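Local coordinates for uncharacterized protein (Leishmania major, PDB 2B4W), which is of unknown function but belongs to the DUF1861 family, placed in the beta-fructosidase clan and therefore probably related to five-bladed beta-propeller proteins, at residues N11-E16 with T292-F297; S17-F22 with C249-E254; V30-V35 with L81-I86; G47-R52 with R61-T66; A195-S200 with T302-L307. All blocks are in the same frame, centred on the assembly; numbering follows the deposited sequence.

Interaction 1: N11-E16 with T292-F297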
# COMPACT_ATOMS: atom_id res chain seq x y z
N ASN A 11 -21.80 -10.28 -2.59
CA ASN A 11 -22.09 -9.76 -1.26
C ASN A 11 -21.43 -8.44 -0.94
O ASN A 11 -21.39 -8.02 0.22
CB ASN A 11 -21.63 -10.84 -0.25
CG ASN A 11 -22.55 -12.05 -0.30
OD1 ASN A 11 -23.77 -11.89 -0.17
ND2 ASN A 11 -21.97 -13.23 -0.50
N LYS A 12 -20.89 -7.70 -1.91
CA LYS A 12 -20.07 -6.56 -1.49
C LYS A 12 -20.86 -5.44 -0.84
O LYS A 12 -22.04 -5.19 -1.06
CB LYS A 12 -19.25 -6.07 -2.68
CG LYS A 12 -20.04 -5.59 -3.87
CD LYS A 12 -19.14 -5.29 -5.06
CE LYS A 12 -19.98 -5.10 -6.31
NZ LYS A 12 -19.30 -4.24 -7.32
N ARG A 13 -20.18 -4.74 0.07
CA ARG A 13 -20.83 -3.73 0.91
C ARG A 13 -20.02 -2.45 0.93
O ARG A 13 -19.08 -2.25 1.70
CB ARG A 13 -21.06 -4.31 2.31
CG ARG A 13 -22.07 -3.61 3.17
CD ARG A 13 -22.10 -4.03 4.62
NE ARG A 13 -22.36 -5.42 4.86
CZ ARG A 13 -21.67 -6.34 5.51
NH1 ARG A 13 -20.51 -6.07 6.10
NH2 ARG A 13 -22.15 -7.58 5.58
N VAL A 14 -20.38 -1.57 0.00
CA VAL A 14 -19.72 -0.34 -0.35
C VAL A 14 -20.66 0.85 -0.14
O VAL A 14 -21.75 0.81 -0.69
CB VAL A 14 -19.28 -0.33 -1.83
CG1 VAL A 14 -18.37 0.85 -2.15
CG2 VAL A 14 -18.62 -1.65 -2.17
N TYR A 15 -20.21 1.84 0.60
CA TYR A 15 -21.05 2.96 0.98
C TYR A 15 -20.82 4.20 0.14
O TYR A 15 -21.64 5.10 0.09
CB TYR A 15 -20.77 3.33 2.44
CG TYR A 15 -21.06 2.22 3.40
CD1 TYR A 15 -20.13 1.19 3.58
CD2 TYR A 15 -22.24 2.17 4.12
CE1 TYR A 15 -20.40 0.17 4.45
CE2 TYR A 15 -22.50 1.14 5.00
CZ TYR A 15 -21.57 0.14 5.17
OH TYR A 15 -21.80 -0.91 6.04
N GLU A 16 -19.65 4.26 -0.49
CA GLU A 16 -19.22 5.37 -1.31
C GLU A 16 -18.16 4.81 -2.27
O GLU A 16 -17.46 3.88 -1.87
CB GLU A 16 -18.60 6.55 -0.57
CG GLU A 16 -19.22 7.01 0.72
CD GLU A 16 -18.58 8.19 1.40
OE1 GLU A 16 -17.66 8.83 0.84
OE2 GLU A 16 -19.02 8.46 2.53
N THR A 292 -15.59 3.48 0.48
CA THR A 292 -15.90 3.49 1.92
C THR A 292 -16.55 2.15 2.23
O THR A 292 -17.54 1.78 1.61
CB THR A 292 -16.77 4.69 2.30
OG1 THR A 292 -16.10 5.91 1.92
CG2 THR A 292 -17.00 4.76 3.79
N ILE A 293 -15.97 1.44 3.18
CA ILE A 293 -16.25 0.09 3.58
C ILE A 293 -16.22 -0.05 5.11
O ILE A 293 -15.74 0.82 5.81
CB ILE A 293 -15.22 -0.86 2.94
CG1 ILE A 293 -13.76 -0.59 3.31
CG2 ILE A 293 -15.34 -0.83 1.42
CD1 ILE A 293 -12.86 -1.79 3.12
N ASP A 294 -16.76 -1.14 5.62
CA ASP A 294 -16.73 -1.46 7.03
C ASP A 294 -15.29 -1.71 7.48
O ASP A 294 -14.46 -2.15 6.68
CB ASP A 294 -17.55 -2.71 7.32
CG ASP A 294 -18.99 -2.59 6.85
OD1 ASP A 294 -19.71 -1.75 7.41
OD2 ASP A 294 -19.37 -3.34 5.93
N TYR A 295 -15.06 -1.41 8.75
CA TYR A 295 -13.81 -1.71 9.41
C TYR A 295 -13.42 -3.17 9.17
O TYR A 295 -14.13 -4.11 9.53
CB TYR A 295 -13.86 -1.47 10.90
CG TYR A 295 -12.55 -1.62 11.63
CD1 TYR A 295 -11.46 -0.82 11.33
CD2 TYR A 295 -12.39 -2.56 12.64
CE1 TYR A 295 -10.25 -0.95 12.00
CE2 TYR A 295 -11.18 -2.71 13.31
CZ TYR A 295 -10.12 -1.89 12.99
OH TYR A 295 -8.92 -2.01 13.64
N PRO A 296 -12.26 -3.37 8.56
CA PRO A 296 -11.90 -4.73 8.19
C PRO A 296 -11.09 -5.55 9.19
O PRO A 296 -10.63 -6.65 8.84
CB PRO A 296 -11.02 -4.44 6.96
CG PRO A 296 -10.30 -3.19 7.32
CD PRO A 296 -11.26 -2.38 8.15
N PHE A 297 -10.88 -5.11 10.41
CA PHE A 297 -10.17 -5.94 11.38
C PHE A 297 -11.06 -6.17 12.60
O PHE A 297 -10.56 -6.36 13.72
CB PHE A 297 -8.85 -5.31 11.82
CG PHE A 297 -7.96 -4.74 10.73
CD1 PHE A 297 -7.54 -5.53 9.68
CD2 PHE A 297 -7.55 -3.41 10.76
CE1 PHE A 297 -6.72 -5.03 8.68
CE2 PHE A 297 -6.74 -2.90 9.76
CZ PHE A 297 -6.34 -3.70 8.70
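With CG of Tyr15 set beside its own backbone N (chi1 -61°), the phenol OH is placed at the carboxylate of Asp294, which is brought to meet it by a similar first torsion (chi1 -57°). The setting is inside a mixed beta sheet, where the chain entering strand 16-23 runs roughly antiparallel to the end of strand 287-293. Two backbone bonds join them: Tyr15 N to Thr292 O at 2.9 Å and Thr292 N to Glu16 O at 3.0 Å. Tyr15 OH donates to Asp294 OD1 over 2.6 Å, on the syn side of a carboxylate that stands nearly perpendicular to the ring. The other oxygen serves Arg13: NH1 lies 3.0 Å from Asp294 OD2 in a straight salt bridge (179° at the hydrogen), in the guanidinium plane but above the carboxylate plane. A separate donor on each oxygen should limit rotation of this group. Glu16 and Thr292 turn their polar ends to Arg290 and Asp278, while Glu16 CG rests 3.7 Å from Thr292 CB.

Interaction 2: S17-F22 with C249-E254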
# COMPACT_ATOMS: atom_id res chain seq x y z
N SER A 17 -18.08 5.37 -3.46
CA SER A 17 -17.21 4.88 -4.53
C SER A 17 -16.88 6.01 -5.49
O SER A 17 -17.75 6.59 -6.15
CB SER A 17 -17.88 3.68 -5.21
OG SER A 17 -17.15 3.19 -6.31
N VAL A 18 -15.60 6.37 -5.52
CA VAL A 18 -15.12 7.49 -6.31
C VAL A 18 -13.74 7.15 -6.90
O VAL A 18 -13.11 6.20 -6.43
CB VAL A 18 -14.95 8.81 -5.53
CG1 VAL A 18 -16.24 9.27 -4.85
CG2 VAL A 18 -13.83 8.66 -4.50
N LEU A 19 -13.39 7.98 -7.88
CA LEU A 19 -12.03 7.99 -8.42
C LEU A 19 -11.40 9.32 -8.03
O LEU A 19 -12.06 10.36 -8.12
CB LEU A 19 -11.98 7.75 -9.92
CG LEU A 19 -12.37 6.33 -10.37
CD1 LEU A 19 -12.37 6.26 -11.89
CD2 LEU A 19 -11.46 5.28 -9.76
N LEU A 20 -10.15 9.27 -7.59
CA LEU A 20 -9.48 10.51 -7.25
C LEU A 20 -9.24 11.30 -8.54
O LEU A 20 -9.08 10.69 -9.60
CB LEU A 20 -8.12 10.32 -6.56
CG LEU A 20 -8.09 9.43 -5.31
CD1 LEU A 20 -6.89 9.74 -4.43
CD2 LEU A 20 -9.39 9.59 -4.54
N THR A 21 -9.24 12.61 -8.42
CA THR A 21 -8.88 13.49 -9.53
C THR A 21 -7.52 14.09 -9.16
O THR A 21 -7.32 14.47 -8.00
CB THR A 21 -9.86 14.62 -9.86
OG1 THR A 21 -9.91 15.55 -8.77
CG2 THR A 21 -11.26 14.09 -10.08
N PHE A 22 -6.59 14.12 -10.10
CA PHE A 22 -5.25 14.64 -9.89
C PHE A 22 -5.01 15.80 -10.87
O PHE A 22 -5.41 15.67 -12.01
CB PHE A 22 -4.16 13.59 -10.06
CG PHE A 22 -4.23 12.46 -9.06
CD1 PHE A 22 -5.00 11.33 -9.30
CD2 PHE A 22 -3.54 12.54 -7.88
CE1 PHE A 22 -5.04 10.32 -8.36
CE2 PHE A 22 -3.57 11.53 -6.94
CZ PHE A 22 -4.34 10.41 -7.17
N CYS A 249 -15.91 -2.35 -7.53
CA CYS A 249 -16.27 -1.56 -6.37
C CYS A 249 -16.10 -0.06 -6.57
O CYS A 249 -16.70 0.75 -5.86
CB CYS A 249 -15.36 -1.94 -5.19
SG CYS A 249 -15.75 -3.53 -4.48
N TYR A 250 -15.23 0.26 -7.51
CA TYR A 250 -14.80 1.58 -7.92
C TYR A 250 -15.48 1.96 -9.22
O TYR A 250 -15.85 1.08 -9.98
CB TYR A 250 -13.27 1.63 -8.09
CG TYR A 250 -12.54 1.18 -6.85
CD1 TYR A 250 -12.32 -0.16 -6.56
CD2 TYR A 250 -12.05 2.13 -5.95
CE1 TYR A 250 -11.65 -0.58 -5.41
CE2 TYR A 250 -11.38 1.72 -4.81
CZ TYR A 250 -11.18 0.39 -4.54
OH TYR A 250 -10.50 0.03 -3.39
N PRO A 251 -15.63 3.24 -9.49
CA PRO A 251 -16.25 3.61 -10.77
C PRO A 251 -15.51 3.01 -11.96
O PRO A 251 -14.34 2.64 -11.95
CB PRO A 251 -16.15 5.14 -10.79
CG PRO A 251 -16.04 5.53 -9.36
CD PRO A 251 -15.29 4.41 -8.69
N PRO A 252 -16.27 2.87 -13.04
CA PRO A 252 -15.71 2.37 -14.29
C PRO A 252 -14.60 3.27 -14.82
O PRO A 252 -14.66 4.50 -14.77
CB PRO A 252 -16.90 2.42 -15.25
CG PRO A 252 -17.87 3.37 -14.62
CD PRO A 252 -17.71 3.15 -13.14
N CYS A 253 -13.55 2.63 -15.32
CA CYS A 253 -12.41 3.29 -15.93
C CYS A 253 -11.61 2.27 -16.73
O CYS A 253 -11.62 1.08 -16.41
CB CYS A 253 -11.53 3.98 -14.89
SG CYS A 253 -11.06 2.95 -13.48
N GLU A 254 -10.91 2.74 -17.76
CA GLU A 254 -10.07 1.87 -18.57
C GLU A 254 -8.77 1.45 -17.91
O GLU A 254 -7.95 2.26 -17.45
CB GLU A 254 -9.75 2.58 -19.90
CG GLU A 254 -11.02 3.08 -20.58
CD GLU A 254 -11.93 1.93 -20.99
OE1 GLU A 254 -11.42 1.06 -21.73
OE2 GLU A 254 -13.11 1.89 -20.58
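Pro251 is the bump of this contact, and its ring fits against a hollow formed by consecutive residues of strand 16-23. At the first wall, Ser17 OG lies 3.3 Å from Pro251 CD. The floor is backbone: Val18 CA is 3.7 Å from Pro251 CG, while the Val18 side chain points away from the loop. Leu19 supplies the far wall, its CG 3.9 Å from Pro251 CD, running alongside the ring but pointing the opposite way. Leu19 is a bump in turn: its CD1 enters the angle between the proline and Cys253, 3.9 Å from both CB and SG of Cys253. Tyr250 offers an edge of its ring to Val18 O, but its hydroxyl bonds to Asn226 and its side chain packs on Leu279 and Ile291. The loop between strands 238-245 and 264-271 thus lies against a strand of the mixed sheet, strand 16-23, which pairs with strand 287-293 (Val18 with Arg290). One polar link accompanies the packing: Ser17 OG, held anti to the backbone N (chi1 176°), donates to Cys249 O over a short 2.5 Å, in the carbonyl plane and on a lone pair. The chemistry implies a directional anchor at Ser17, with apolar fit positioning the rest.

Interaction 3: V30-V35 with L81-I86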
# COMPACT_ATOMS: atom_id res chain seq x y z
N VAL A 30 -2.06 8.42 -12.89
CA VAL A 30 -1.61 8.43 -11.50
C VAL A 30 -2.28 7.24 -10.81
O VAL A 30 -3.50 7.16 -10.89
CB VAL A 30 -1.98 9.71 -10.76
CG1 VAL A 30 -1.48 9.58 -9.32
CG2 VAL A 30 -1.40 10.94 -11.44
N TYR A 31 -1.52 6.36 -10.20
CA TYR A 31 -2.09 5.13 -9.67
C TYR A 31 -1.13 4.57 -8.61
O TYR A 31 -0.17 5.27 -8.35
CB TYR A 31 -2.38 4.13 -10.77
CG TYR A 31 -1.24 3.59 -11.58
CD1 TYR A 31 -0.63 4.32 -12.61
CD2 TYR A 31 -0.77 2.32 -11.33
CE1 TYR A 31 0.41 3.74 -13.31
CE2 TYR A 31 0.26 1.74 -12.02
CZ TYR A 31 0.85 2.48 -13.03
OH TYR A 31 1.89 1.90 -13.73
N ASN A 32 -1.49 3.43 -8.08
CA ASN A 32 -0.83 2.75 -6.98
C ASN A 32 -0.17 3.75 -6.02
O ASN A 32 1.04 3.79 -5.81
CB ASN A 32 0.19 1.76 -7.53
CG ASN A 32 -0.47 0.65 -8.32
OD1 ASN A 32 -1.70 0.53 -8.39
ND2 ASN A 32 0.36 -0.18 -8.93
N CYS A 33 -1.03 4.57 -5.42
CA CYS A 33 -0.57 5.63 -4.53
C CYS A 33 -0.12 5.06 -3.20
O CYS A 33 -0.38 3.89 -2.88
CB CYS A 33 -1.72 6.60 -4.33
SG CYS A 33 -2.13 7.56 -5.83
N SER A 34 0.54 5.90 -2.40
CA SER A 34 0.71 5.55 -0.99
C SER A 34 -0.64 5.66 -0.28
O SER A 34 -1.62 6.17 -0.84
CB SER A 34 1.69 6.46 -0.27
OG SER A 34 1.29 7.79 -0.32
N VAL A 35 -0.69 5.23 0.98
CA VAL A 35 -1.92 5.61 1.72
C VAL A 35 -1.91 7.10 1.90
O VAL A 35 -0.83 7.72 2.00
CB VAL A 35 -1.97 4.88 3.08
CG1 VAL A 35 -0.81 5.34 3.93
CG2 VAL A 35 -3.28 5.17 3.77
N LEU A 81 10.95 6.24 -8.81
CA LEU A 81 10.42 4.99 -8.31
C LEU A 81 9.01 4.75 -8.83
O LEU A 81 8.40 5.69 -9.34
CB LEU A 81 10.40 5.00 -6.77
CG LEU A 81 11.64 5.40 -6.00
CD1 LEU A 81 11.31 5.95 -4.62
CD2 LEU A 81 12.61 4.23 -5.87
N GLU A 82 8.54 3.53 -8.65
CA GLU A 82 7.19 3.04 -8.78
C GLU A 82 6.56 2.73 -7.42
O GLU A 82 7.27 2.53 -6.44
CB GLU A 82 7.13 1.75 -9.62
CG GLU A 82 7.99 1.79 -10.88
CD GLU A 82 7.88 0.53 -11.71
OE1 GLU A 82 7.60 -0.56 -11.16
OE2 GLU A 82 8.09 0.65 -12.94
N ASP A 83 5.23 2.66 -7.38
CA ASP A 83 4.46 2.18 -6.24
C ASP A 83 4.95 2.69 -4.89
O ASP A 83 5.51 1.91 -4.11
CB ASP A 83 4.49 0.66 -6.18
CG ASP A 83 4.01 0.03 -7.47
OD1 ASP A 83 3.40 0.79 -8.25
OD2 ASP A 83 4.25 -1.17 -7.67
N PRO A 84 4.76 3.98 -4.63
CA PRO A 84 5.27 4.53 -3.37
C PRO A 84 4.46 4.03 -2.16
O PRO A 84 3.33 3.56 -2.29
CB PRO A 84 5.10 6.03 -3.56
CG PRO A 84 4.06 6.18 -4.61
CD PRO A 84 4.05 4.96 -5.47
N TYR A 85 5.05 4.09 -0.98
CA TYR A 85 4.47 3.55 0.25
C TYR A 85 5.12 4.17 1.49
O TYR A 85 6.30 4.52 1.49
CB TYR A 85 4.56 2.04 0.38
CG TYR A 85 5.90 1.37 0.30
CD1 TYR A 85 6.41 1.09 -0.96
CD2 TYR A 85 6.64 1.01 1.42
CE1 TYR A 85 7.65 0.47 -1.08
CE2 TYR A 85 7.87 0.39 1.30
CZ TYR A 85 8.36 0.12 0.04
OH TYR A 85 9.58 -0.49 -0.14
N ILE A 86 4.32 4.30 2.54
CA ILE A 86 4.79 5.03 3.71
C ILE A 86 4.48 4.28 5.00
O ILE A 86 3.62 3.42 5.08
CB ILE A 86 4.19 6.44 3.86
CG1 ILE A 86 2.65 6.45 3.90
CG2 ILE A 86 4.71 7.42 2.83
CD1 ILE A 86 2.10 7.84 4.23
O HOH W 1 1.62 3.72 1.93
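Asp83 meets Asn32 at the start of the contact, their side chains running alongside each other in the same direction. Asn32 ND2 donates to Asp83 OD1 over 3.3 Å; the acceptor lies in the amide plane, yet the donor approaches from above the carboxylate plane, 52° out of it. Arg48 forms a salt bridge to the same oxygen, so two donors grip it. At Pro84, CD sits 3.2 Å from Asn32 O, and Pro84 O receives a CA-H...O contact from Ser34 CA at 3.5 Å. Tyr85 points its CB away from Ser34, and its ring makes a cation-pi contact with Arg136; its CA lies 4.1 Å from Ser34 CB. Ile86 then closes the apolar end: its CG1, wedged between N and C of its own backbone (chi1 56°), touches Val35 CG1 at 3.6 Å. A water accepts from Val35 N at 2.9 Å and from Ile86 N at 2.8 Å, bridging two segments that run 9° from parallel with no backbone hydrogen bond between them. The centre of the contact lies about 7 Å from that of the chain, and strand 84-89 is an outermost strand of a four-stranded antiparallel sheet, consistent with the inner strand of a beta-propeller blade abutting its neighbour.

Interaction 4: G47-R52 with R61-T66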
# COMPACT_ATOMS: atom_id res chain seq x y z
N GLY A 47 1.88 9.60 -5.40
CA GLY A 47 1.35 8.83 -6.51
C GLY A 47 2.45 8.40 -7.48
O GLY A 47 3.49 9.04 -7.65
N ARG A 48 2.15 7.27 -8.11
CA ARG A 48 2.97 6.76 -9.20
C ARG A 48 2.43 7.37 -10.48
O ARG A 48 1.23 7.22 -10.77
CB ARG A 48 2.97 5.25 -9.20
CG ARG A 48 3.46 4.50 -10.41
CD ARG A 48 3.09 3.01 -10.39
NE ARG A 48 3.78 2.32 -11.44
CZ ARG A 48 4.09 1.08 -11.67
NH1 ARG A 48 3.77 0.06 -10.91
NH2 ARG A 48 4.78 0.82 -12.79
N VAL A 49 3.26 8.12 -11.15
CA VAL A 49 2.99 8.89 -12.34
C VAL A 49 3.70 8.30 -13.56
O VAL A 49 4.91 8.20 -13.68
CB VAL A 49 3.39 10.36 -12.14
CG1 VAL A 49 2.84 11.22 -13.26
CG2 VAL A 49 2.86 10.81 -10.78
N GLU A 50 2.87 7.90 -14.52
CA GLU A 50 3.33 7.22 -15.72
C GLU A 50 2.30 7.40 -16.83
O GLU A 50 1.09 7.42 -16.60
CB GLU A 50 3.63 5.78 -15.36
CG GLU A 50 4.03 4.85 -16.51
CD GLU A 50 4.24 3.44 -15.97
OE1 GLU A 50 3.25 2.71 -15.81
OE2 GLU A 50 5.39 3.06 -15.70
N LYS A 51 2.85 7.55 -18.02
CA LYS A 51 2.16 7.55 -19.30
C LYS A 51 1.42 6.25 -19.52
O LYS A 51 1.93 5.15 -19.29
CB LYS A 51 3.19 7.79 -20.42
CG LYS A 51 3.20 9.22 -20.91
CD LYS A 51 3.91 9.44 -22.24
CE LYS A 51 3.55 8.54 -23.39
NZ LYS A 51 3.08 9.18 -24.65
N ARG A 52 0.16 6.35 -19.95
CA ARG A 52 -0.58 5.11 -20.05
C ARG A 52 -0.03 4.16 -21.12
O ARG A 52 -0.12 2.94 -20.97
CB ARG A 52 -2.07 5.34 -20.36
CG ARG A 52 -2.74 4.00 -20.08
CD ARG A 52 -4.23 4.01 -20.17
NE ARG A 52 -4.87 4.95 -19.26
CZ ARG A 52 -6.14 5.32 -19.36
NH1 ARG A 52 -6.90 4.84 -20.34
NH2 ARG A 52 -6.62 6.18 -18.48
N ARG A 61 5.39 11.50 -7.59
CA ARG A 61 5.14 12.87 -7.16
C ARG A 61 4.44 12.91 -5.80
O ARG A 61 3.81 11.94 -5.36
CB ARG A 61 4.30 13.62 -8.19
CG ARG A 61 5.00 13.87 -9.51
CD ARG A 61 6.18 14.81 -9.40
NE ARG A 61 5.85 16.21 -9.26
CZ ARG A 61 5.19 17.08 -9.98
NH1 ARG A 61 4.60 16.81 -11.14
NH2 ARG A 61 5.11 18.32 -9.51
N LEU A 62 4.57 14.05 -5.14
CA LEU A 62 3.83 14.34 -3.92
C LEU A 62 2.64 15.22 -4.32
O LEU A 62 2.91 16.20 -5.02
CB LEU A 62 4.67 15.06 -2.89
CG LEU A 62 3.99 15.50 -1.58
CD1 LEU A 62 3.68 14.31 -0.68
CD2 LEU A 62 4.87 16.52 -0.87
N PHE A 63 1.44 14.86 -3.87
CA PHE A 63 0.23 15.61 -4.05
C PHE A 63 -0.41 16.04 -2.71
O PHE A 63 -0.47 15.30 -1.72
CB PHE A 63 -0.84 14.82 -4.80
CG PHE A 63 -0.42 14.30 -6.16
CD1 PHE A 63 0.35 13.16 -6.26
CD2 PHE A 63 -0.83 14.95 -7.31
CE1 PHE A 63 0.73 12.69 -7.52
CE2 PHE A 63 -0.48 14.49 -8.55
CZ PHE A 63 0.30 13.36 -8.63
N GLU A 64 -0.90 17.27 -2.72
CA GLU A 64 -1.64 17.97 -1.70
C GLU A 64 -3.12 17.98 -2.05
O GLU A 64 -3.58 18.36 -3.13
CB GLU A 64 -1.13 19.40 -1.52
CG GLU A 64 -1.68 20.13 -0.30
CD GLU A 64 -1.31 21.60 -0.28
OE1 GLU A 64 -0.11 21.95 -0.41
OE2 GLU A 64 -2.23 22.44 -0.13
N GLU A 65 -3.91 17.52 -1.07
CA GLU A 65 -5.35 17.66 -1.16
C GLU A 65 -5.77 19.10 -1.43
O GLU A 65 -5.50 20.04 -0.67
CB GLU A 65 -6.02 17.20 0.14
CG GLU A 65 -7.53 17.31 0.05
CD GLU A 65 -8.24 16.76 1.28
OE1 GLU A 65 -8.43 17.51 2.26
OE2 GLU A 65 -8.62 15.56 1.26
N THR A 66 -6.49 19.35 -2.53
CA THR A 66 -7.00 20.70 -2.70
C THR A 66 -8.51 20.71 -2.91
O THR A 66 -9.02 21.75 -3.33
CB THR A 66 -6.40 21.44 -3.92
OG1 THR A 66 -7.01 20.81 -5.05
CG2 THR A 66 -4.91 21.31 -4.02
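Arg61 begins its contact with Val49 at CB, 4.1 Å from Val49 CG2, and tightens it at CG, 3.9 Å from the same methyl. Past that point the chain bends twice, at chi2 (-66°) and chi3 (-75°), and turns away from strand 42-50. CD and NE lead on to the guanidinium, and NH2 at the tip donates to Val74 O. At its backbone the strands pair as the beta hairpin of 42-50 and 59-67, Gly47 and Arg61 forming an antiparallel hydrogen-bonded pair. Gly47 N donates to Arg61 O over 3.0 Å, and Arg61 N returns a bond to Gly47 O at 3.1 Å. The short strand segments make an angle of 120°, and the hairpin pairing continues through Phe63 with Ile45 and Val49 with His59. Phe63 also lies on the Val49 side of the hairpin. Its ring turns an edge to Gly47, CE1 standing 3.9 Å from Gly47 N, where the glycine has no side chain to intervene. Phe63 CZ comes within 4.2 Å of Val49 CG2, and the ring also meets Phe22 edge-to-face.

Interaction 5: A195-S200 with T302-L307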
# COMPACT_ATOMS: atom_id res chain seq x y z
N ALA A 195 0.52 -1.94 6.50
CA ALA A 195 0.37 -2.56 7.81
C ALA A 195 0.05 -1.54 8.91
O ALA A 195 0.53 -0.42 8.99
CB ALA A 195 1.59 -3.37 8.20
N TYR A 196 -0.82 -1.97 9.82
CA TYR A 196 -1.36 -1.21 10.92
C TYR A 196 -1.16 -1.94 12.24
O TYR A 196 -1.33 -3.16 12.26
CB TYR A 196 -2.86 -0.96 10.75
CG TYR A 196 -3.16 -0.17 9.48
CD1 TYR A 196 -3.23 -0.77 8.25
CD2 TYR A 196 -3.33 1.21 9.57
CE1 TYR A 196 -3.49 -0.04 7.09
CE2 TYR A 196 -3.59 1.95 8.43
CZ TYR A 196 -3.67 1.31 7.20
OH TYR A 196 -3.91 2.07 6.07
N LEU A 197 -0.85 -1.18 13.29
CA LEU A 197 -0.83 -1.74 14.63
C LEU A 197 -2.21 -1.62 15.26
O LEU A 197 -2.81 -0.54 15.29
CB LEU A 197 0.18 -1.05 15.54
CG LEU A 197 0.14 -1.42 17.03
CD1 LEU A 197 0.56 -2.87 17.20
CD2 LEU A 197 1.02 -0.49 17.87
N LEU A 198 -2.69 -2.74 15.77
CA LEU A 198 -3.98 -2.83 16.43
C LEU A 198 -3.84 -2.85 17.94
O LEU A 198 -2.88 -3.38 18.48
CB LEU A 198 -4.69 -4.11 15.98
CG LEU A 198 -4.86 -4.26 14.46
CD1 LEU A 198 -5.68 -5.50 14.10
CD2 LEU A 198 -5.51 -3.01 13.89
N SER A 199 -4.82 -2.31 18.65
CA SER A 199 -4.82 -2.28 20.09
C SER A 199 -4.61 -3.65 20.73
O SER A 199 -4.21 -3.70 21.90
CB SER A 199 -6.16 -1.71 20.60
OG SER A 199 -7.12 -2.70 20.26
N SER A 200 -4.82 -4.74 20.02
CA SER A 200 -4.57 -6.09 20.47
C SER A 200 -3.10 -6.49 20.47
O SER A 200 -2.75 -7.52 21.05
CB SER A 200 -5.34 -7.07 19.57
OG SER A 200 -5.21 -6.72 18.22
N THR A 302 -8.89 -1.97 17.61
CA THR A 302 -8.77 -0.71 16.95
C THR A 302 -7.34 -0.41 16.52
O THR A 302 -6.36 -0.90 17.07
CB THR A 302 -9.24 0.45 17.86
OG1 THR A 302 -8.44 0.50 19.06
CG2 THR A 302 -10.69 0.22 18.29
N ILE A 303 -7.26 0.47 15.52
CA ILE A 303 -5.97 0.96 15.05
C ILE A 303 -5.34 1.96 16.03
O ILE A 303 -5.94 2.91 16.51
CB ILE A 303 -6.03 1.61 13.67
CG1 ILE A 303 -6.43 0.60 12.59
CG2 ILE A 303 -4.73 2.35 13.38
CD1 ILE A 303 -7.06 1.21 11.36
N ILE A 304 -4.05 1.72 16.30
CA ILE A 304 -3.18 2.51 17.14
C ILE A 304 -2.25 3.39 16.32
O ILE A 304 -1.52 2.90 15.45
CB ILE A 304 -2.31 1.60 18.02
CG1 ILE A 304 -3.13 0.61 18.84
CG2 ILE A 304 -1.39 2.46 18.89
CD1 ILE A 304 -3.84 1.26 20.01
N GLY A 305 -2.25 4.69 16.59
CA GLY A 305 -1.34 5.57 15.86
C GLY A 305 -2.00 6.08 14.60
O GLY A 305 -3.15 5.76 14.30
N ASP A 306 -1.26 6.87 13.86
CA ASP A 306 -1.70 7.55 12.66
C ASP A 306 -0.55 7.89 11.72
O ASP A 306 0.63 7.72 12.02
CB ASP A 306 -2.49 8.79 13.04
CG ASP A 306 -1.70 9.89 13.71
OD1 ASP A 306 -0.55 10.17 13.33
OD2 ASP A 306 -2.23 10.52 14.65
N LEU A 307 -0.94 8.39 10.57
CA LEU A 307 0.00 8.86 9.55
C LEU A 307 -0.03 10.37 9.47
O LEU A 307 -0.00 11.03 8.45
CB LEU A 307 -0.30 8.22 8.20
CG LEU A 307 -0.25 6.68 8.30
CD1 LEU A 307 -0.94 5.99 7.15
CD2 LEU A 307 1.19 6.23 8.40
O HOH W 2 -1.00 1.72 13.00
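Leu197 and Ile304 are joined by the straightest bond of this contact: Ile304 N donates to Leu197 O over 2.8 Å, with 173° at the hydrogen. Two residues further along, Ser199 N donates to Thr302 O over a short 2.6 Å. Thr302 N reaches Ser199 OG as well, but at 3.3 Å and bent, a weak bond. A water continues the ladder past the Leu197 pair, accepting from Leu197 N and donating to Ile304 O. Between the direct bonds, Leu198 and Ile303 form an antiparallel non-hydrogen-bonded pair, and CA-H...O contacts accompany it, Leu198 CA lying 3.1 Å from Thr302 O.

Apolar packing occupies both faces. On one, Ile303 is shared: CG1 sits 3.9 Å from Leu198 CD2, while CD1 approaches Tyr196 CD2 at 4.1 Å, oblique to the ring, whose hydroxyl bonds to Ile269 O. On the other, Leu197 CD2 lies 3.9 Å from Ile304 CB. With CG1 set beside the backbone N (chi1 -54°), Ile304 reaches over the backbone of Ser199, its CG1 3.4 Å from Ser199 N.

The short, weakly bonded strand 303-304 is thereby added to the edge of the antiparallel sheet through strand 188-198. Because the polar links rely largely on main-chain atoms and a water, the chemistry implies that this late strand is probably positioned by these few backbone bonds, while Ile303 also packs on Ile269 and Met271 of strand 264-271.

Interaction 3 is wholly buried near the chain centre and interaction 4 is also buried, whereas interactions 1, 2 and 5 are partly exposed. Interactions 1 and 2 both fasten the region of strand 16-23, one with charge and backbone bonds, the other with a proline-leucine fit; Lys12 packs against Cys249 between them. Interaction 4 joins the hairpin that neighbours strand 29-31; a shared charge pair ties it to interaction 3, where Tyr31 also probably bonds to Glu50. Aromatic packing joins interactions 2 and 4, and Phe22 also meets Val30 of interaction 3. Interaction 5 adds a late strand to a different sheet; Tyr295 and Phe297 of interaction 1 pack on Leu198, and Leu307 on Val35. Bridging waters occur in interactions 3 and 5.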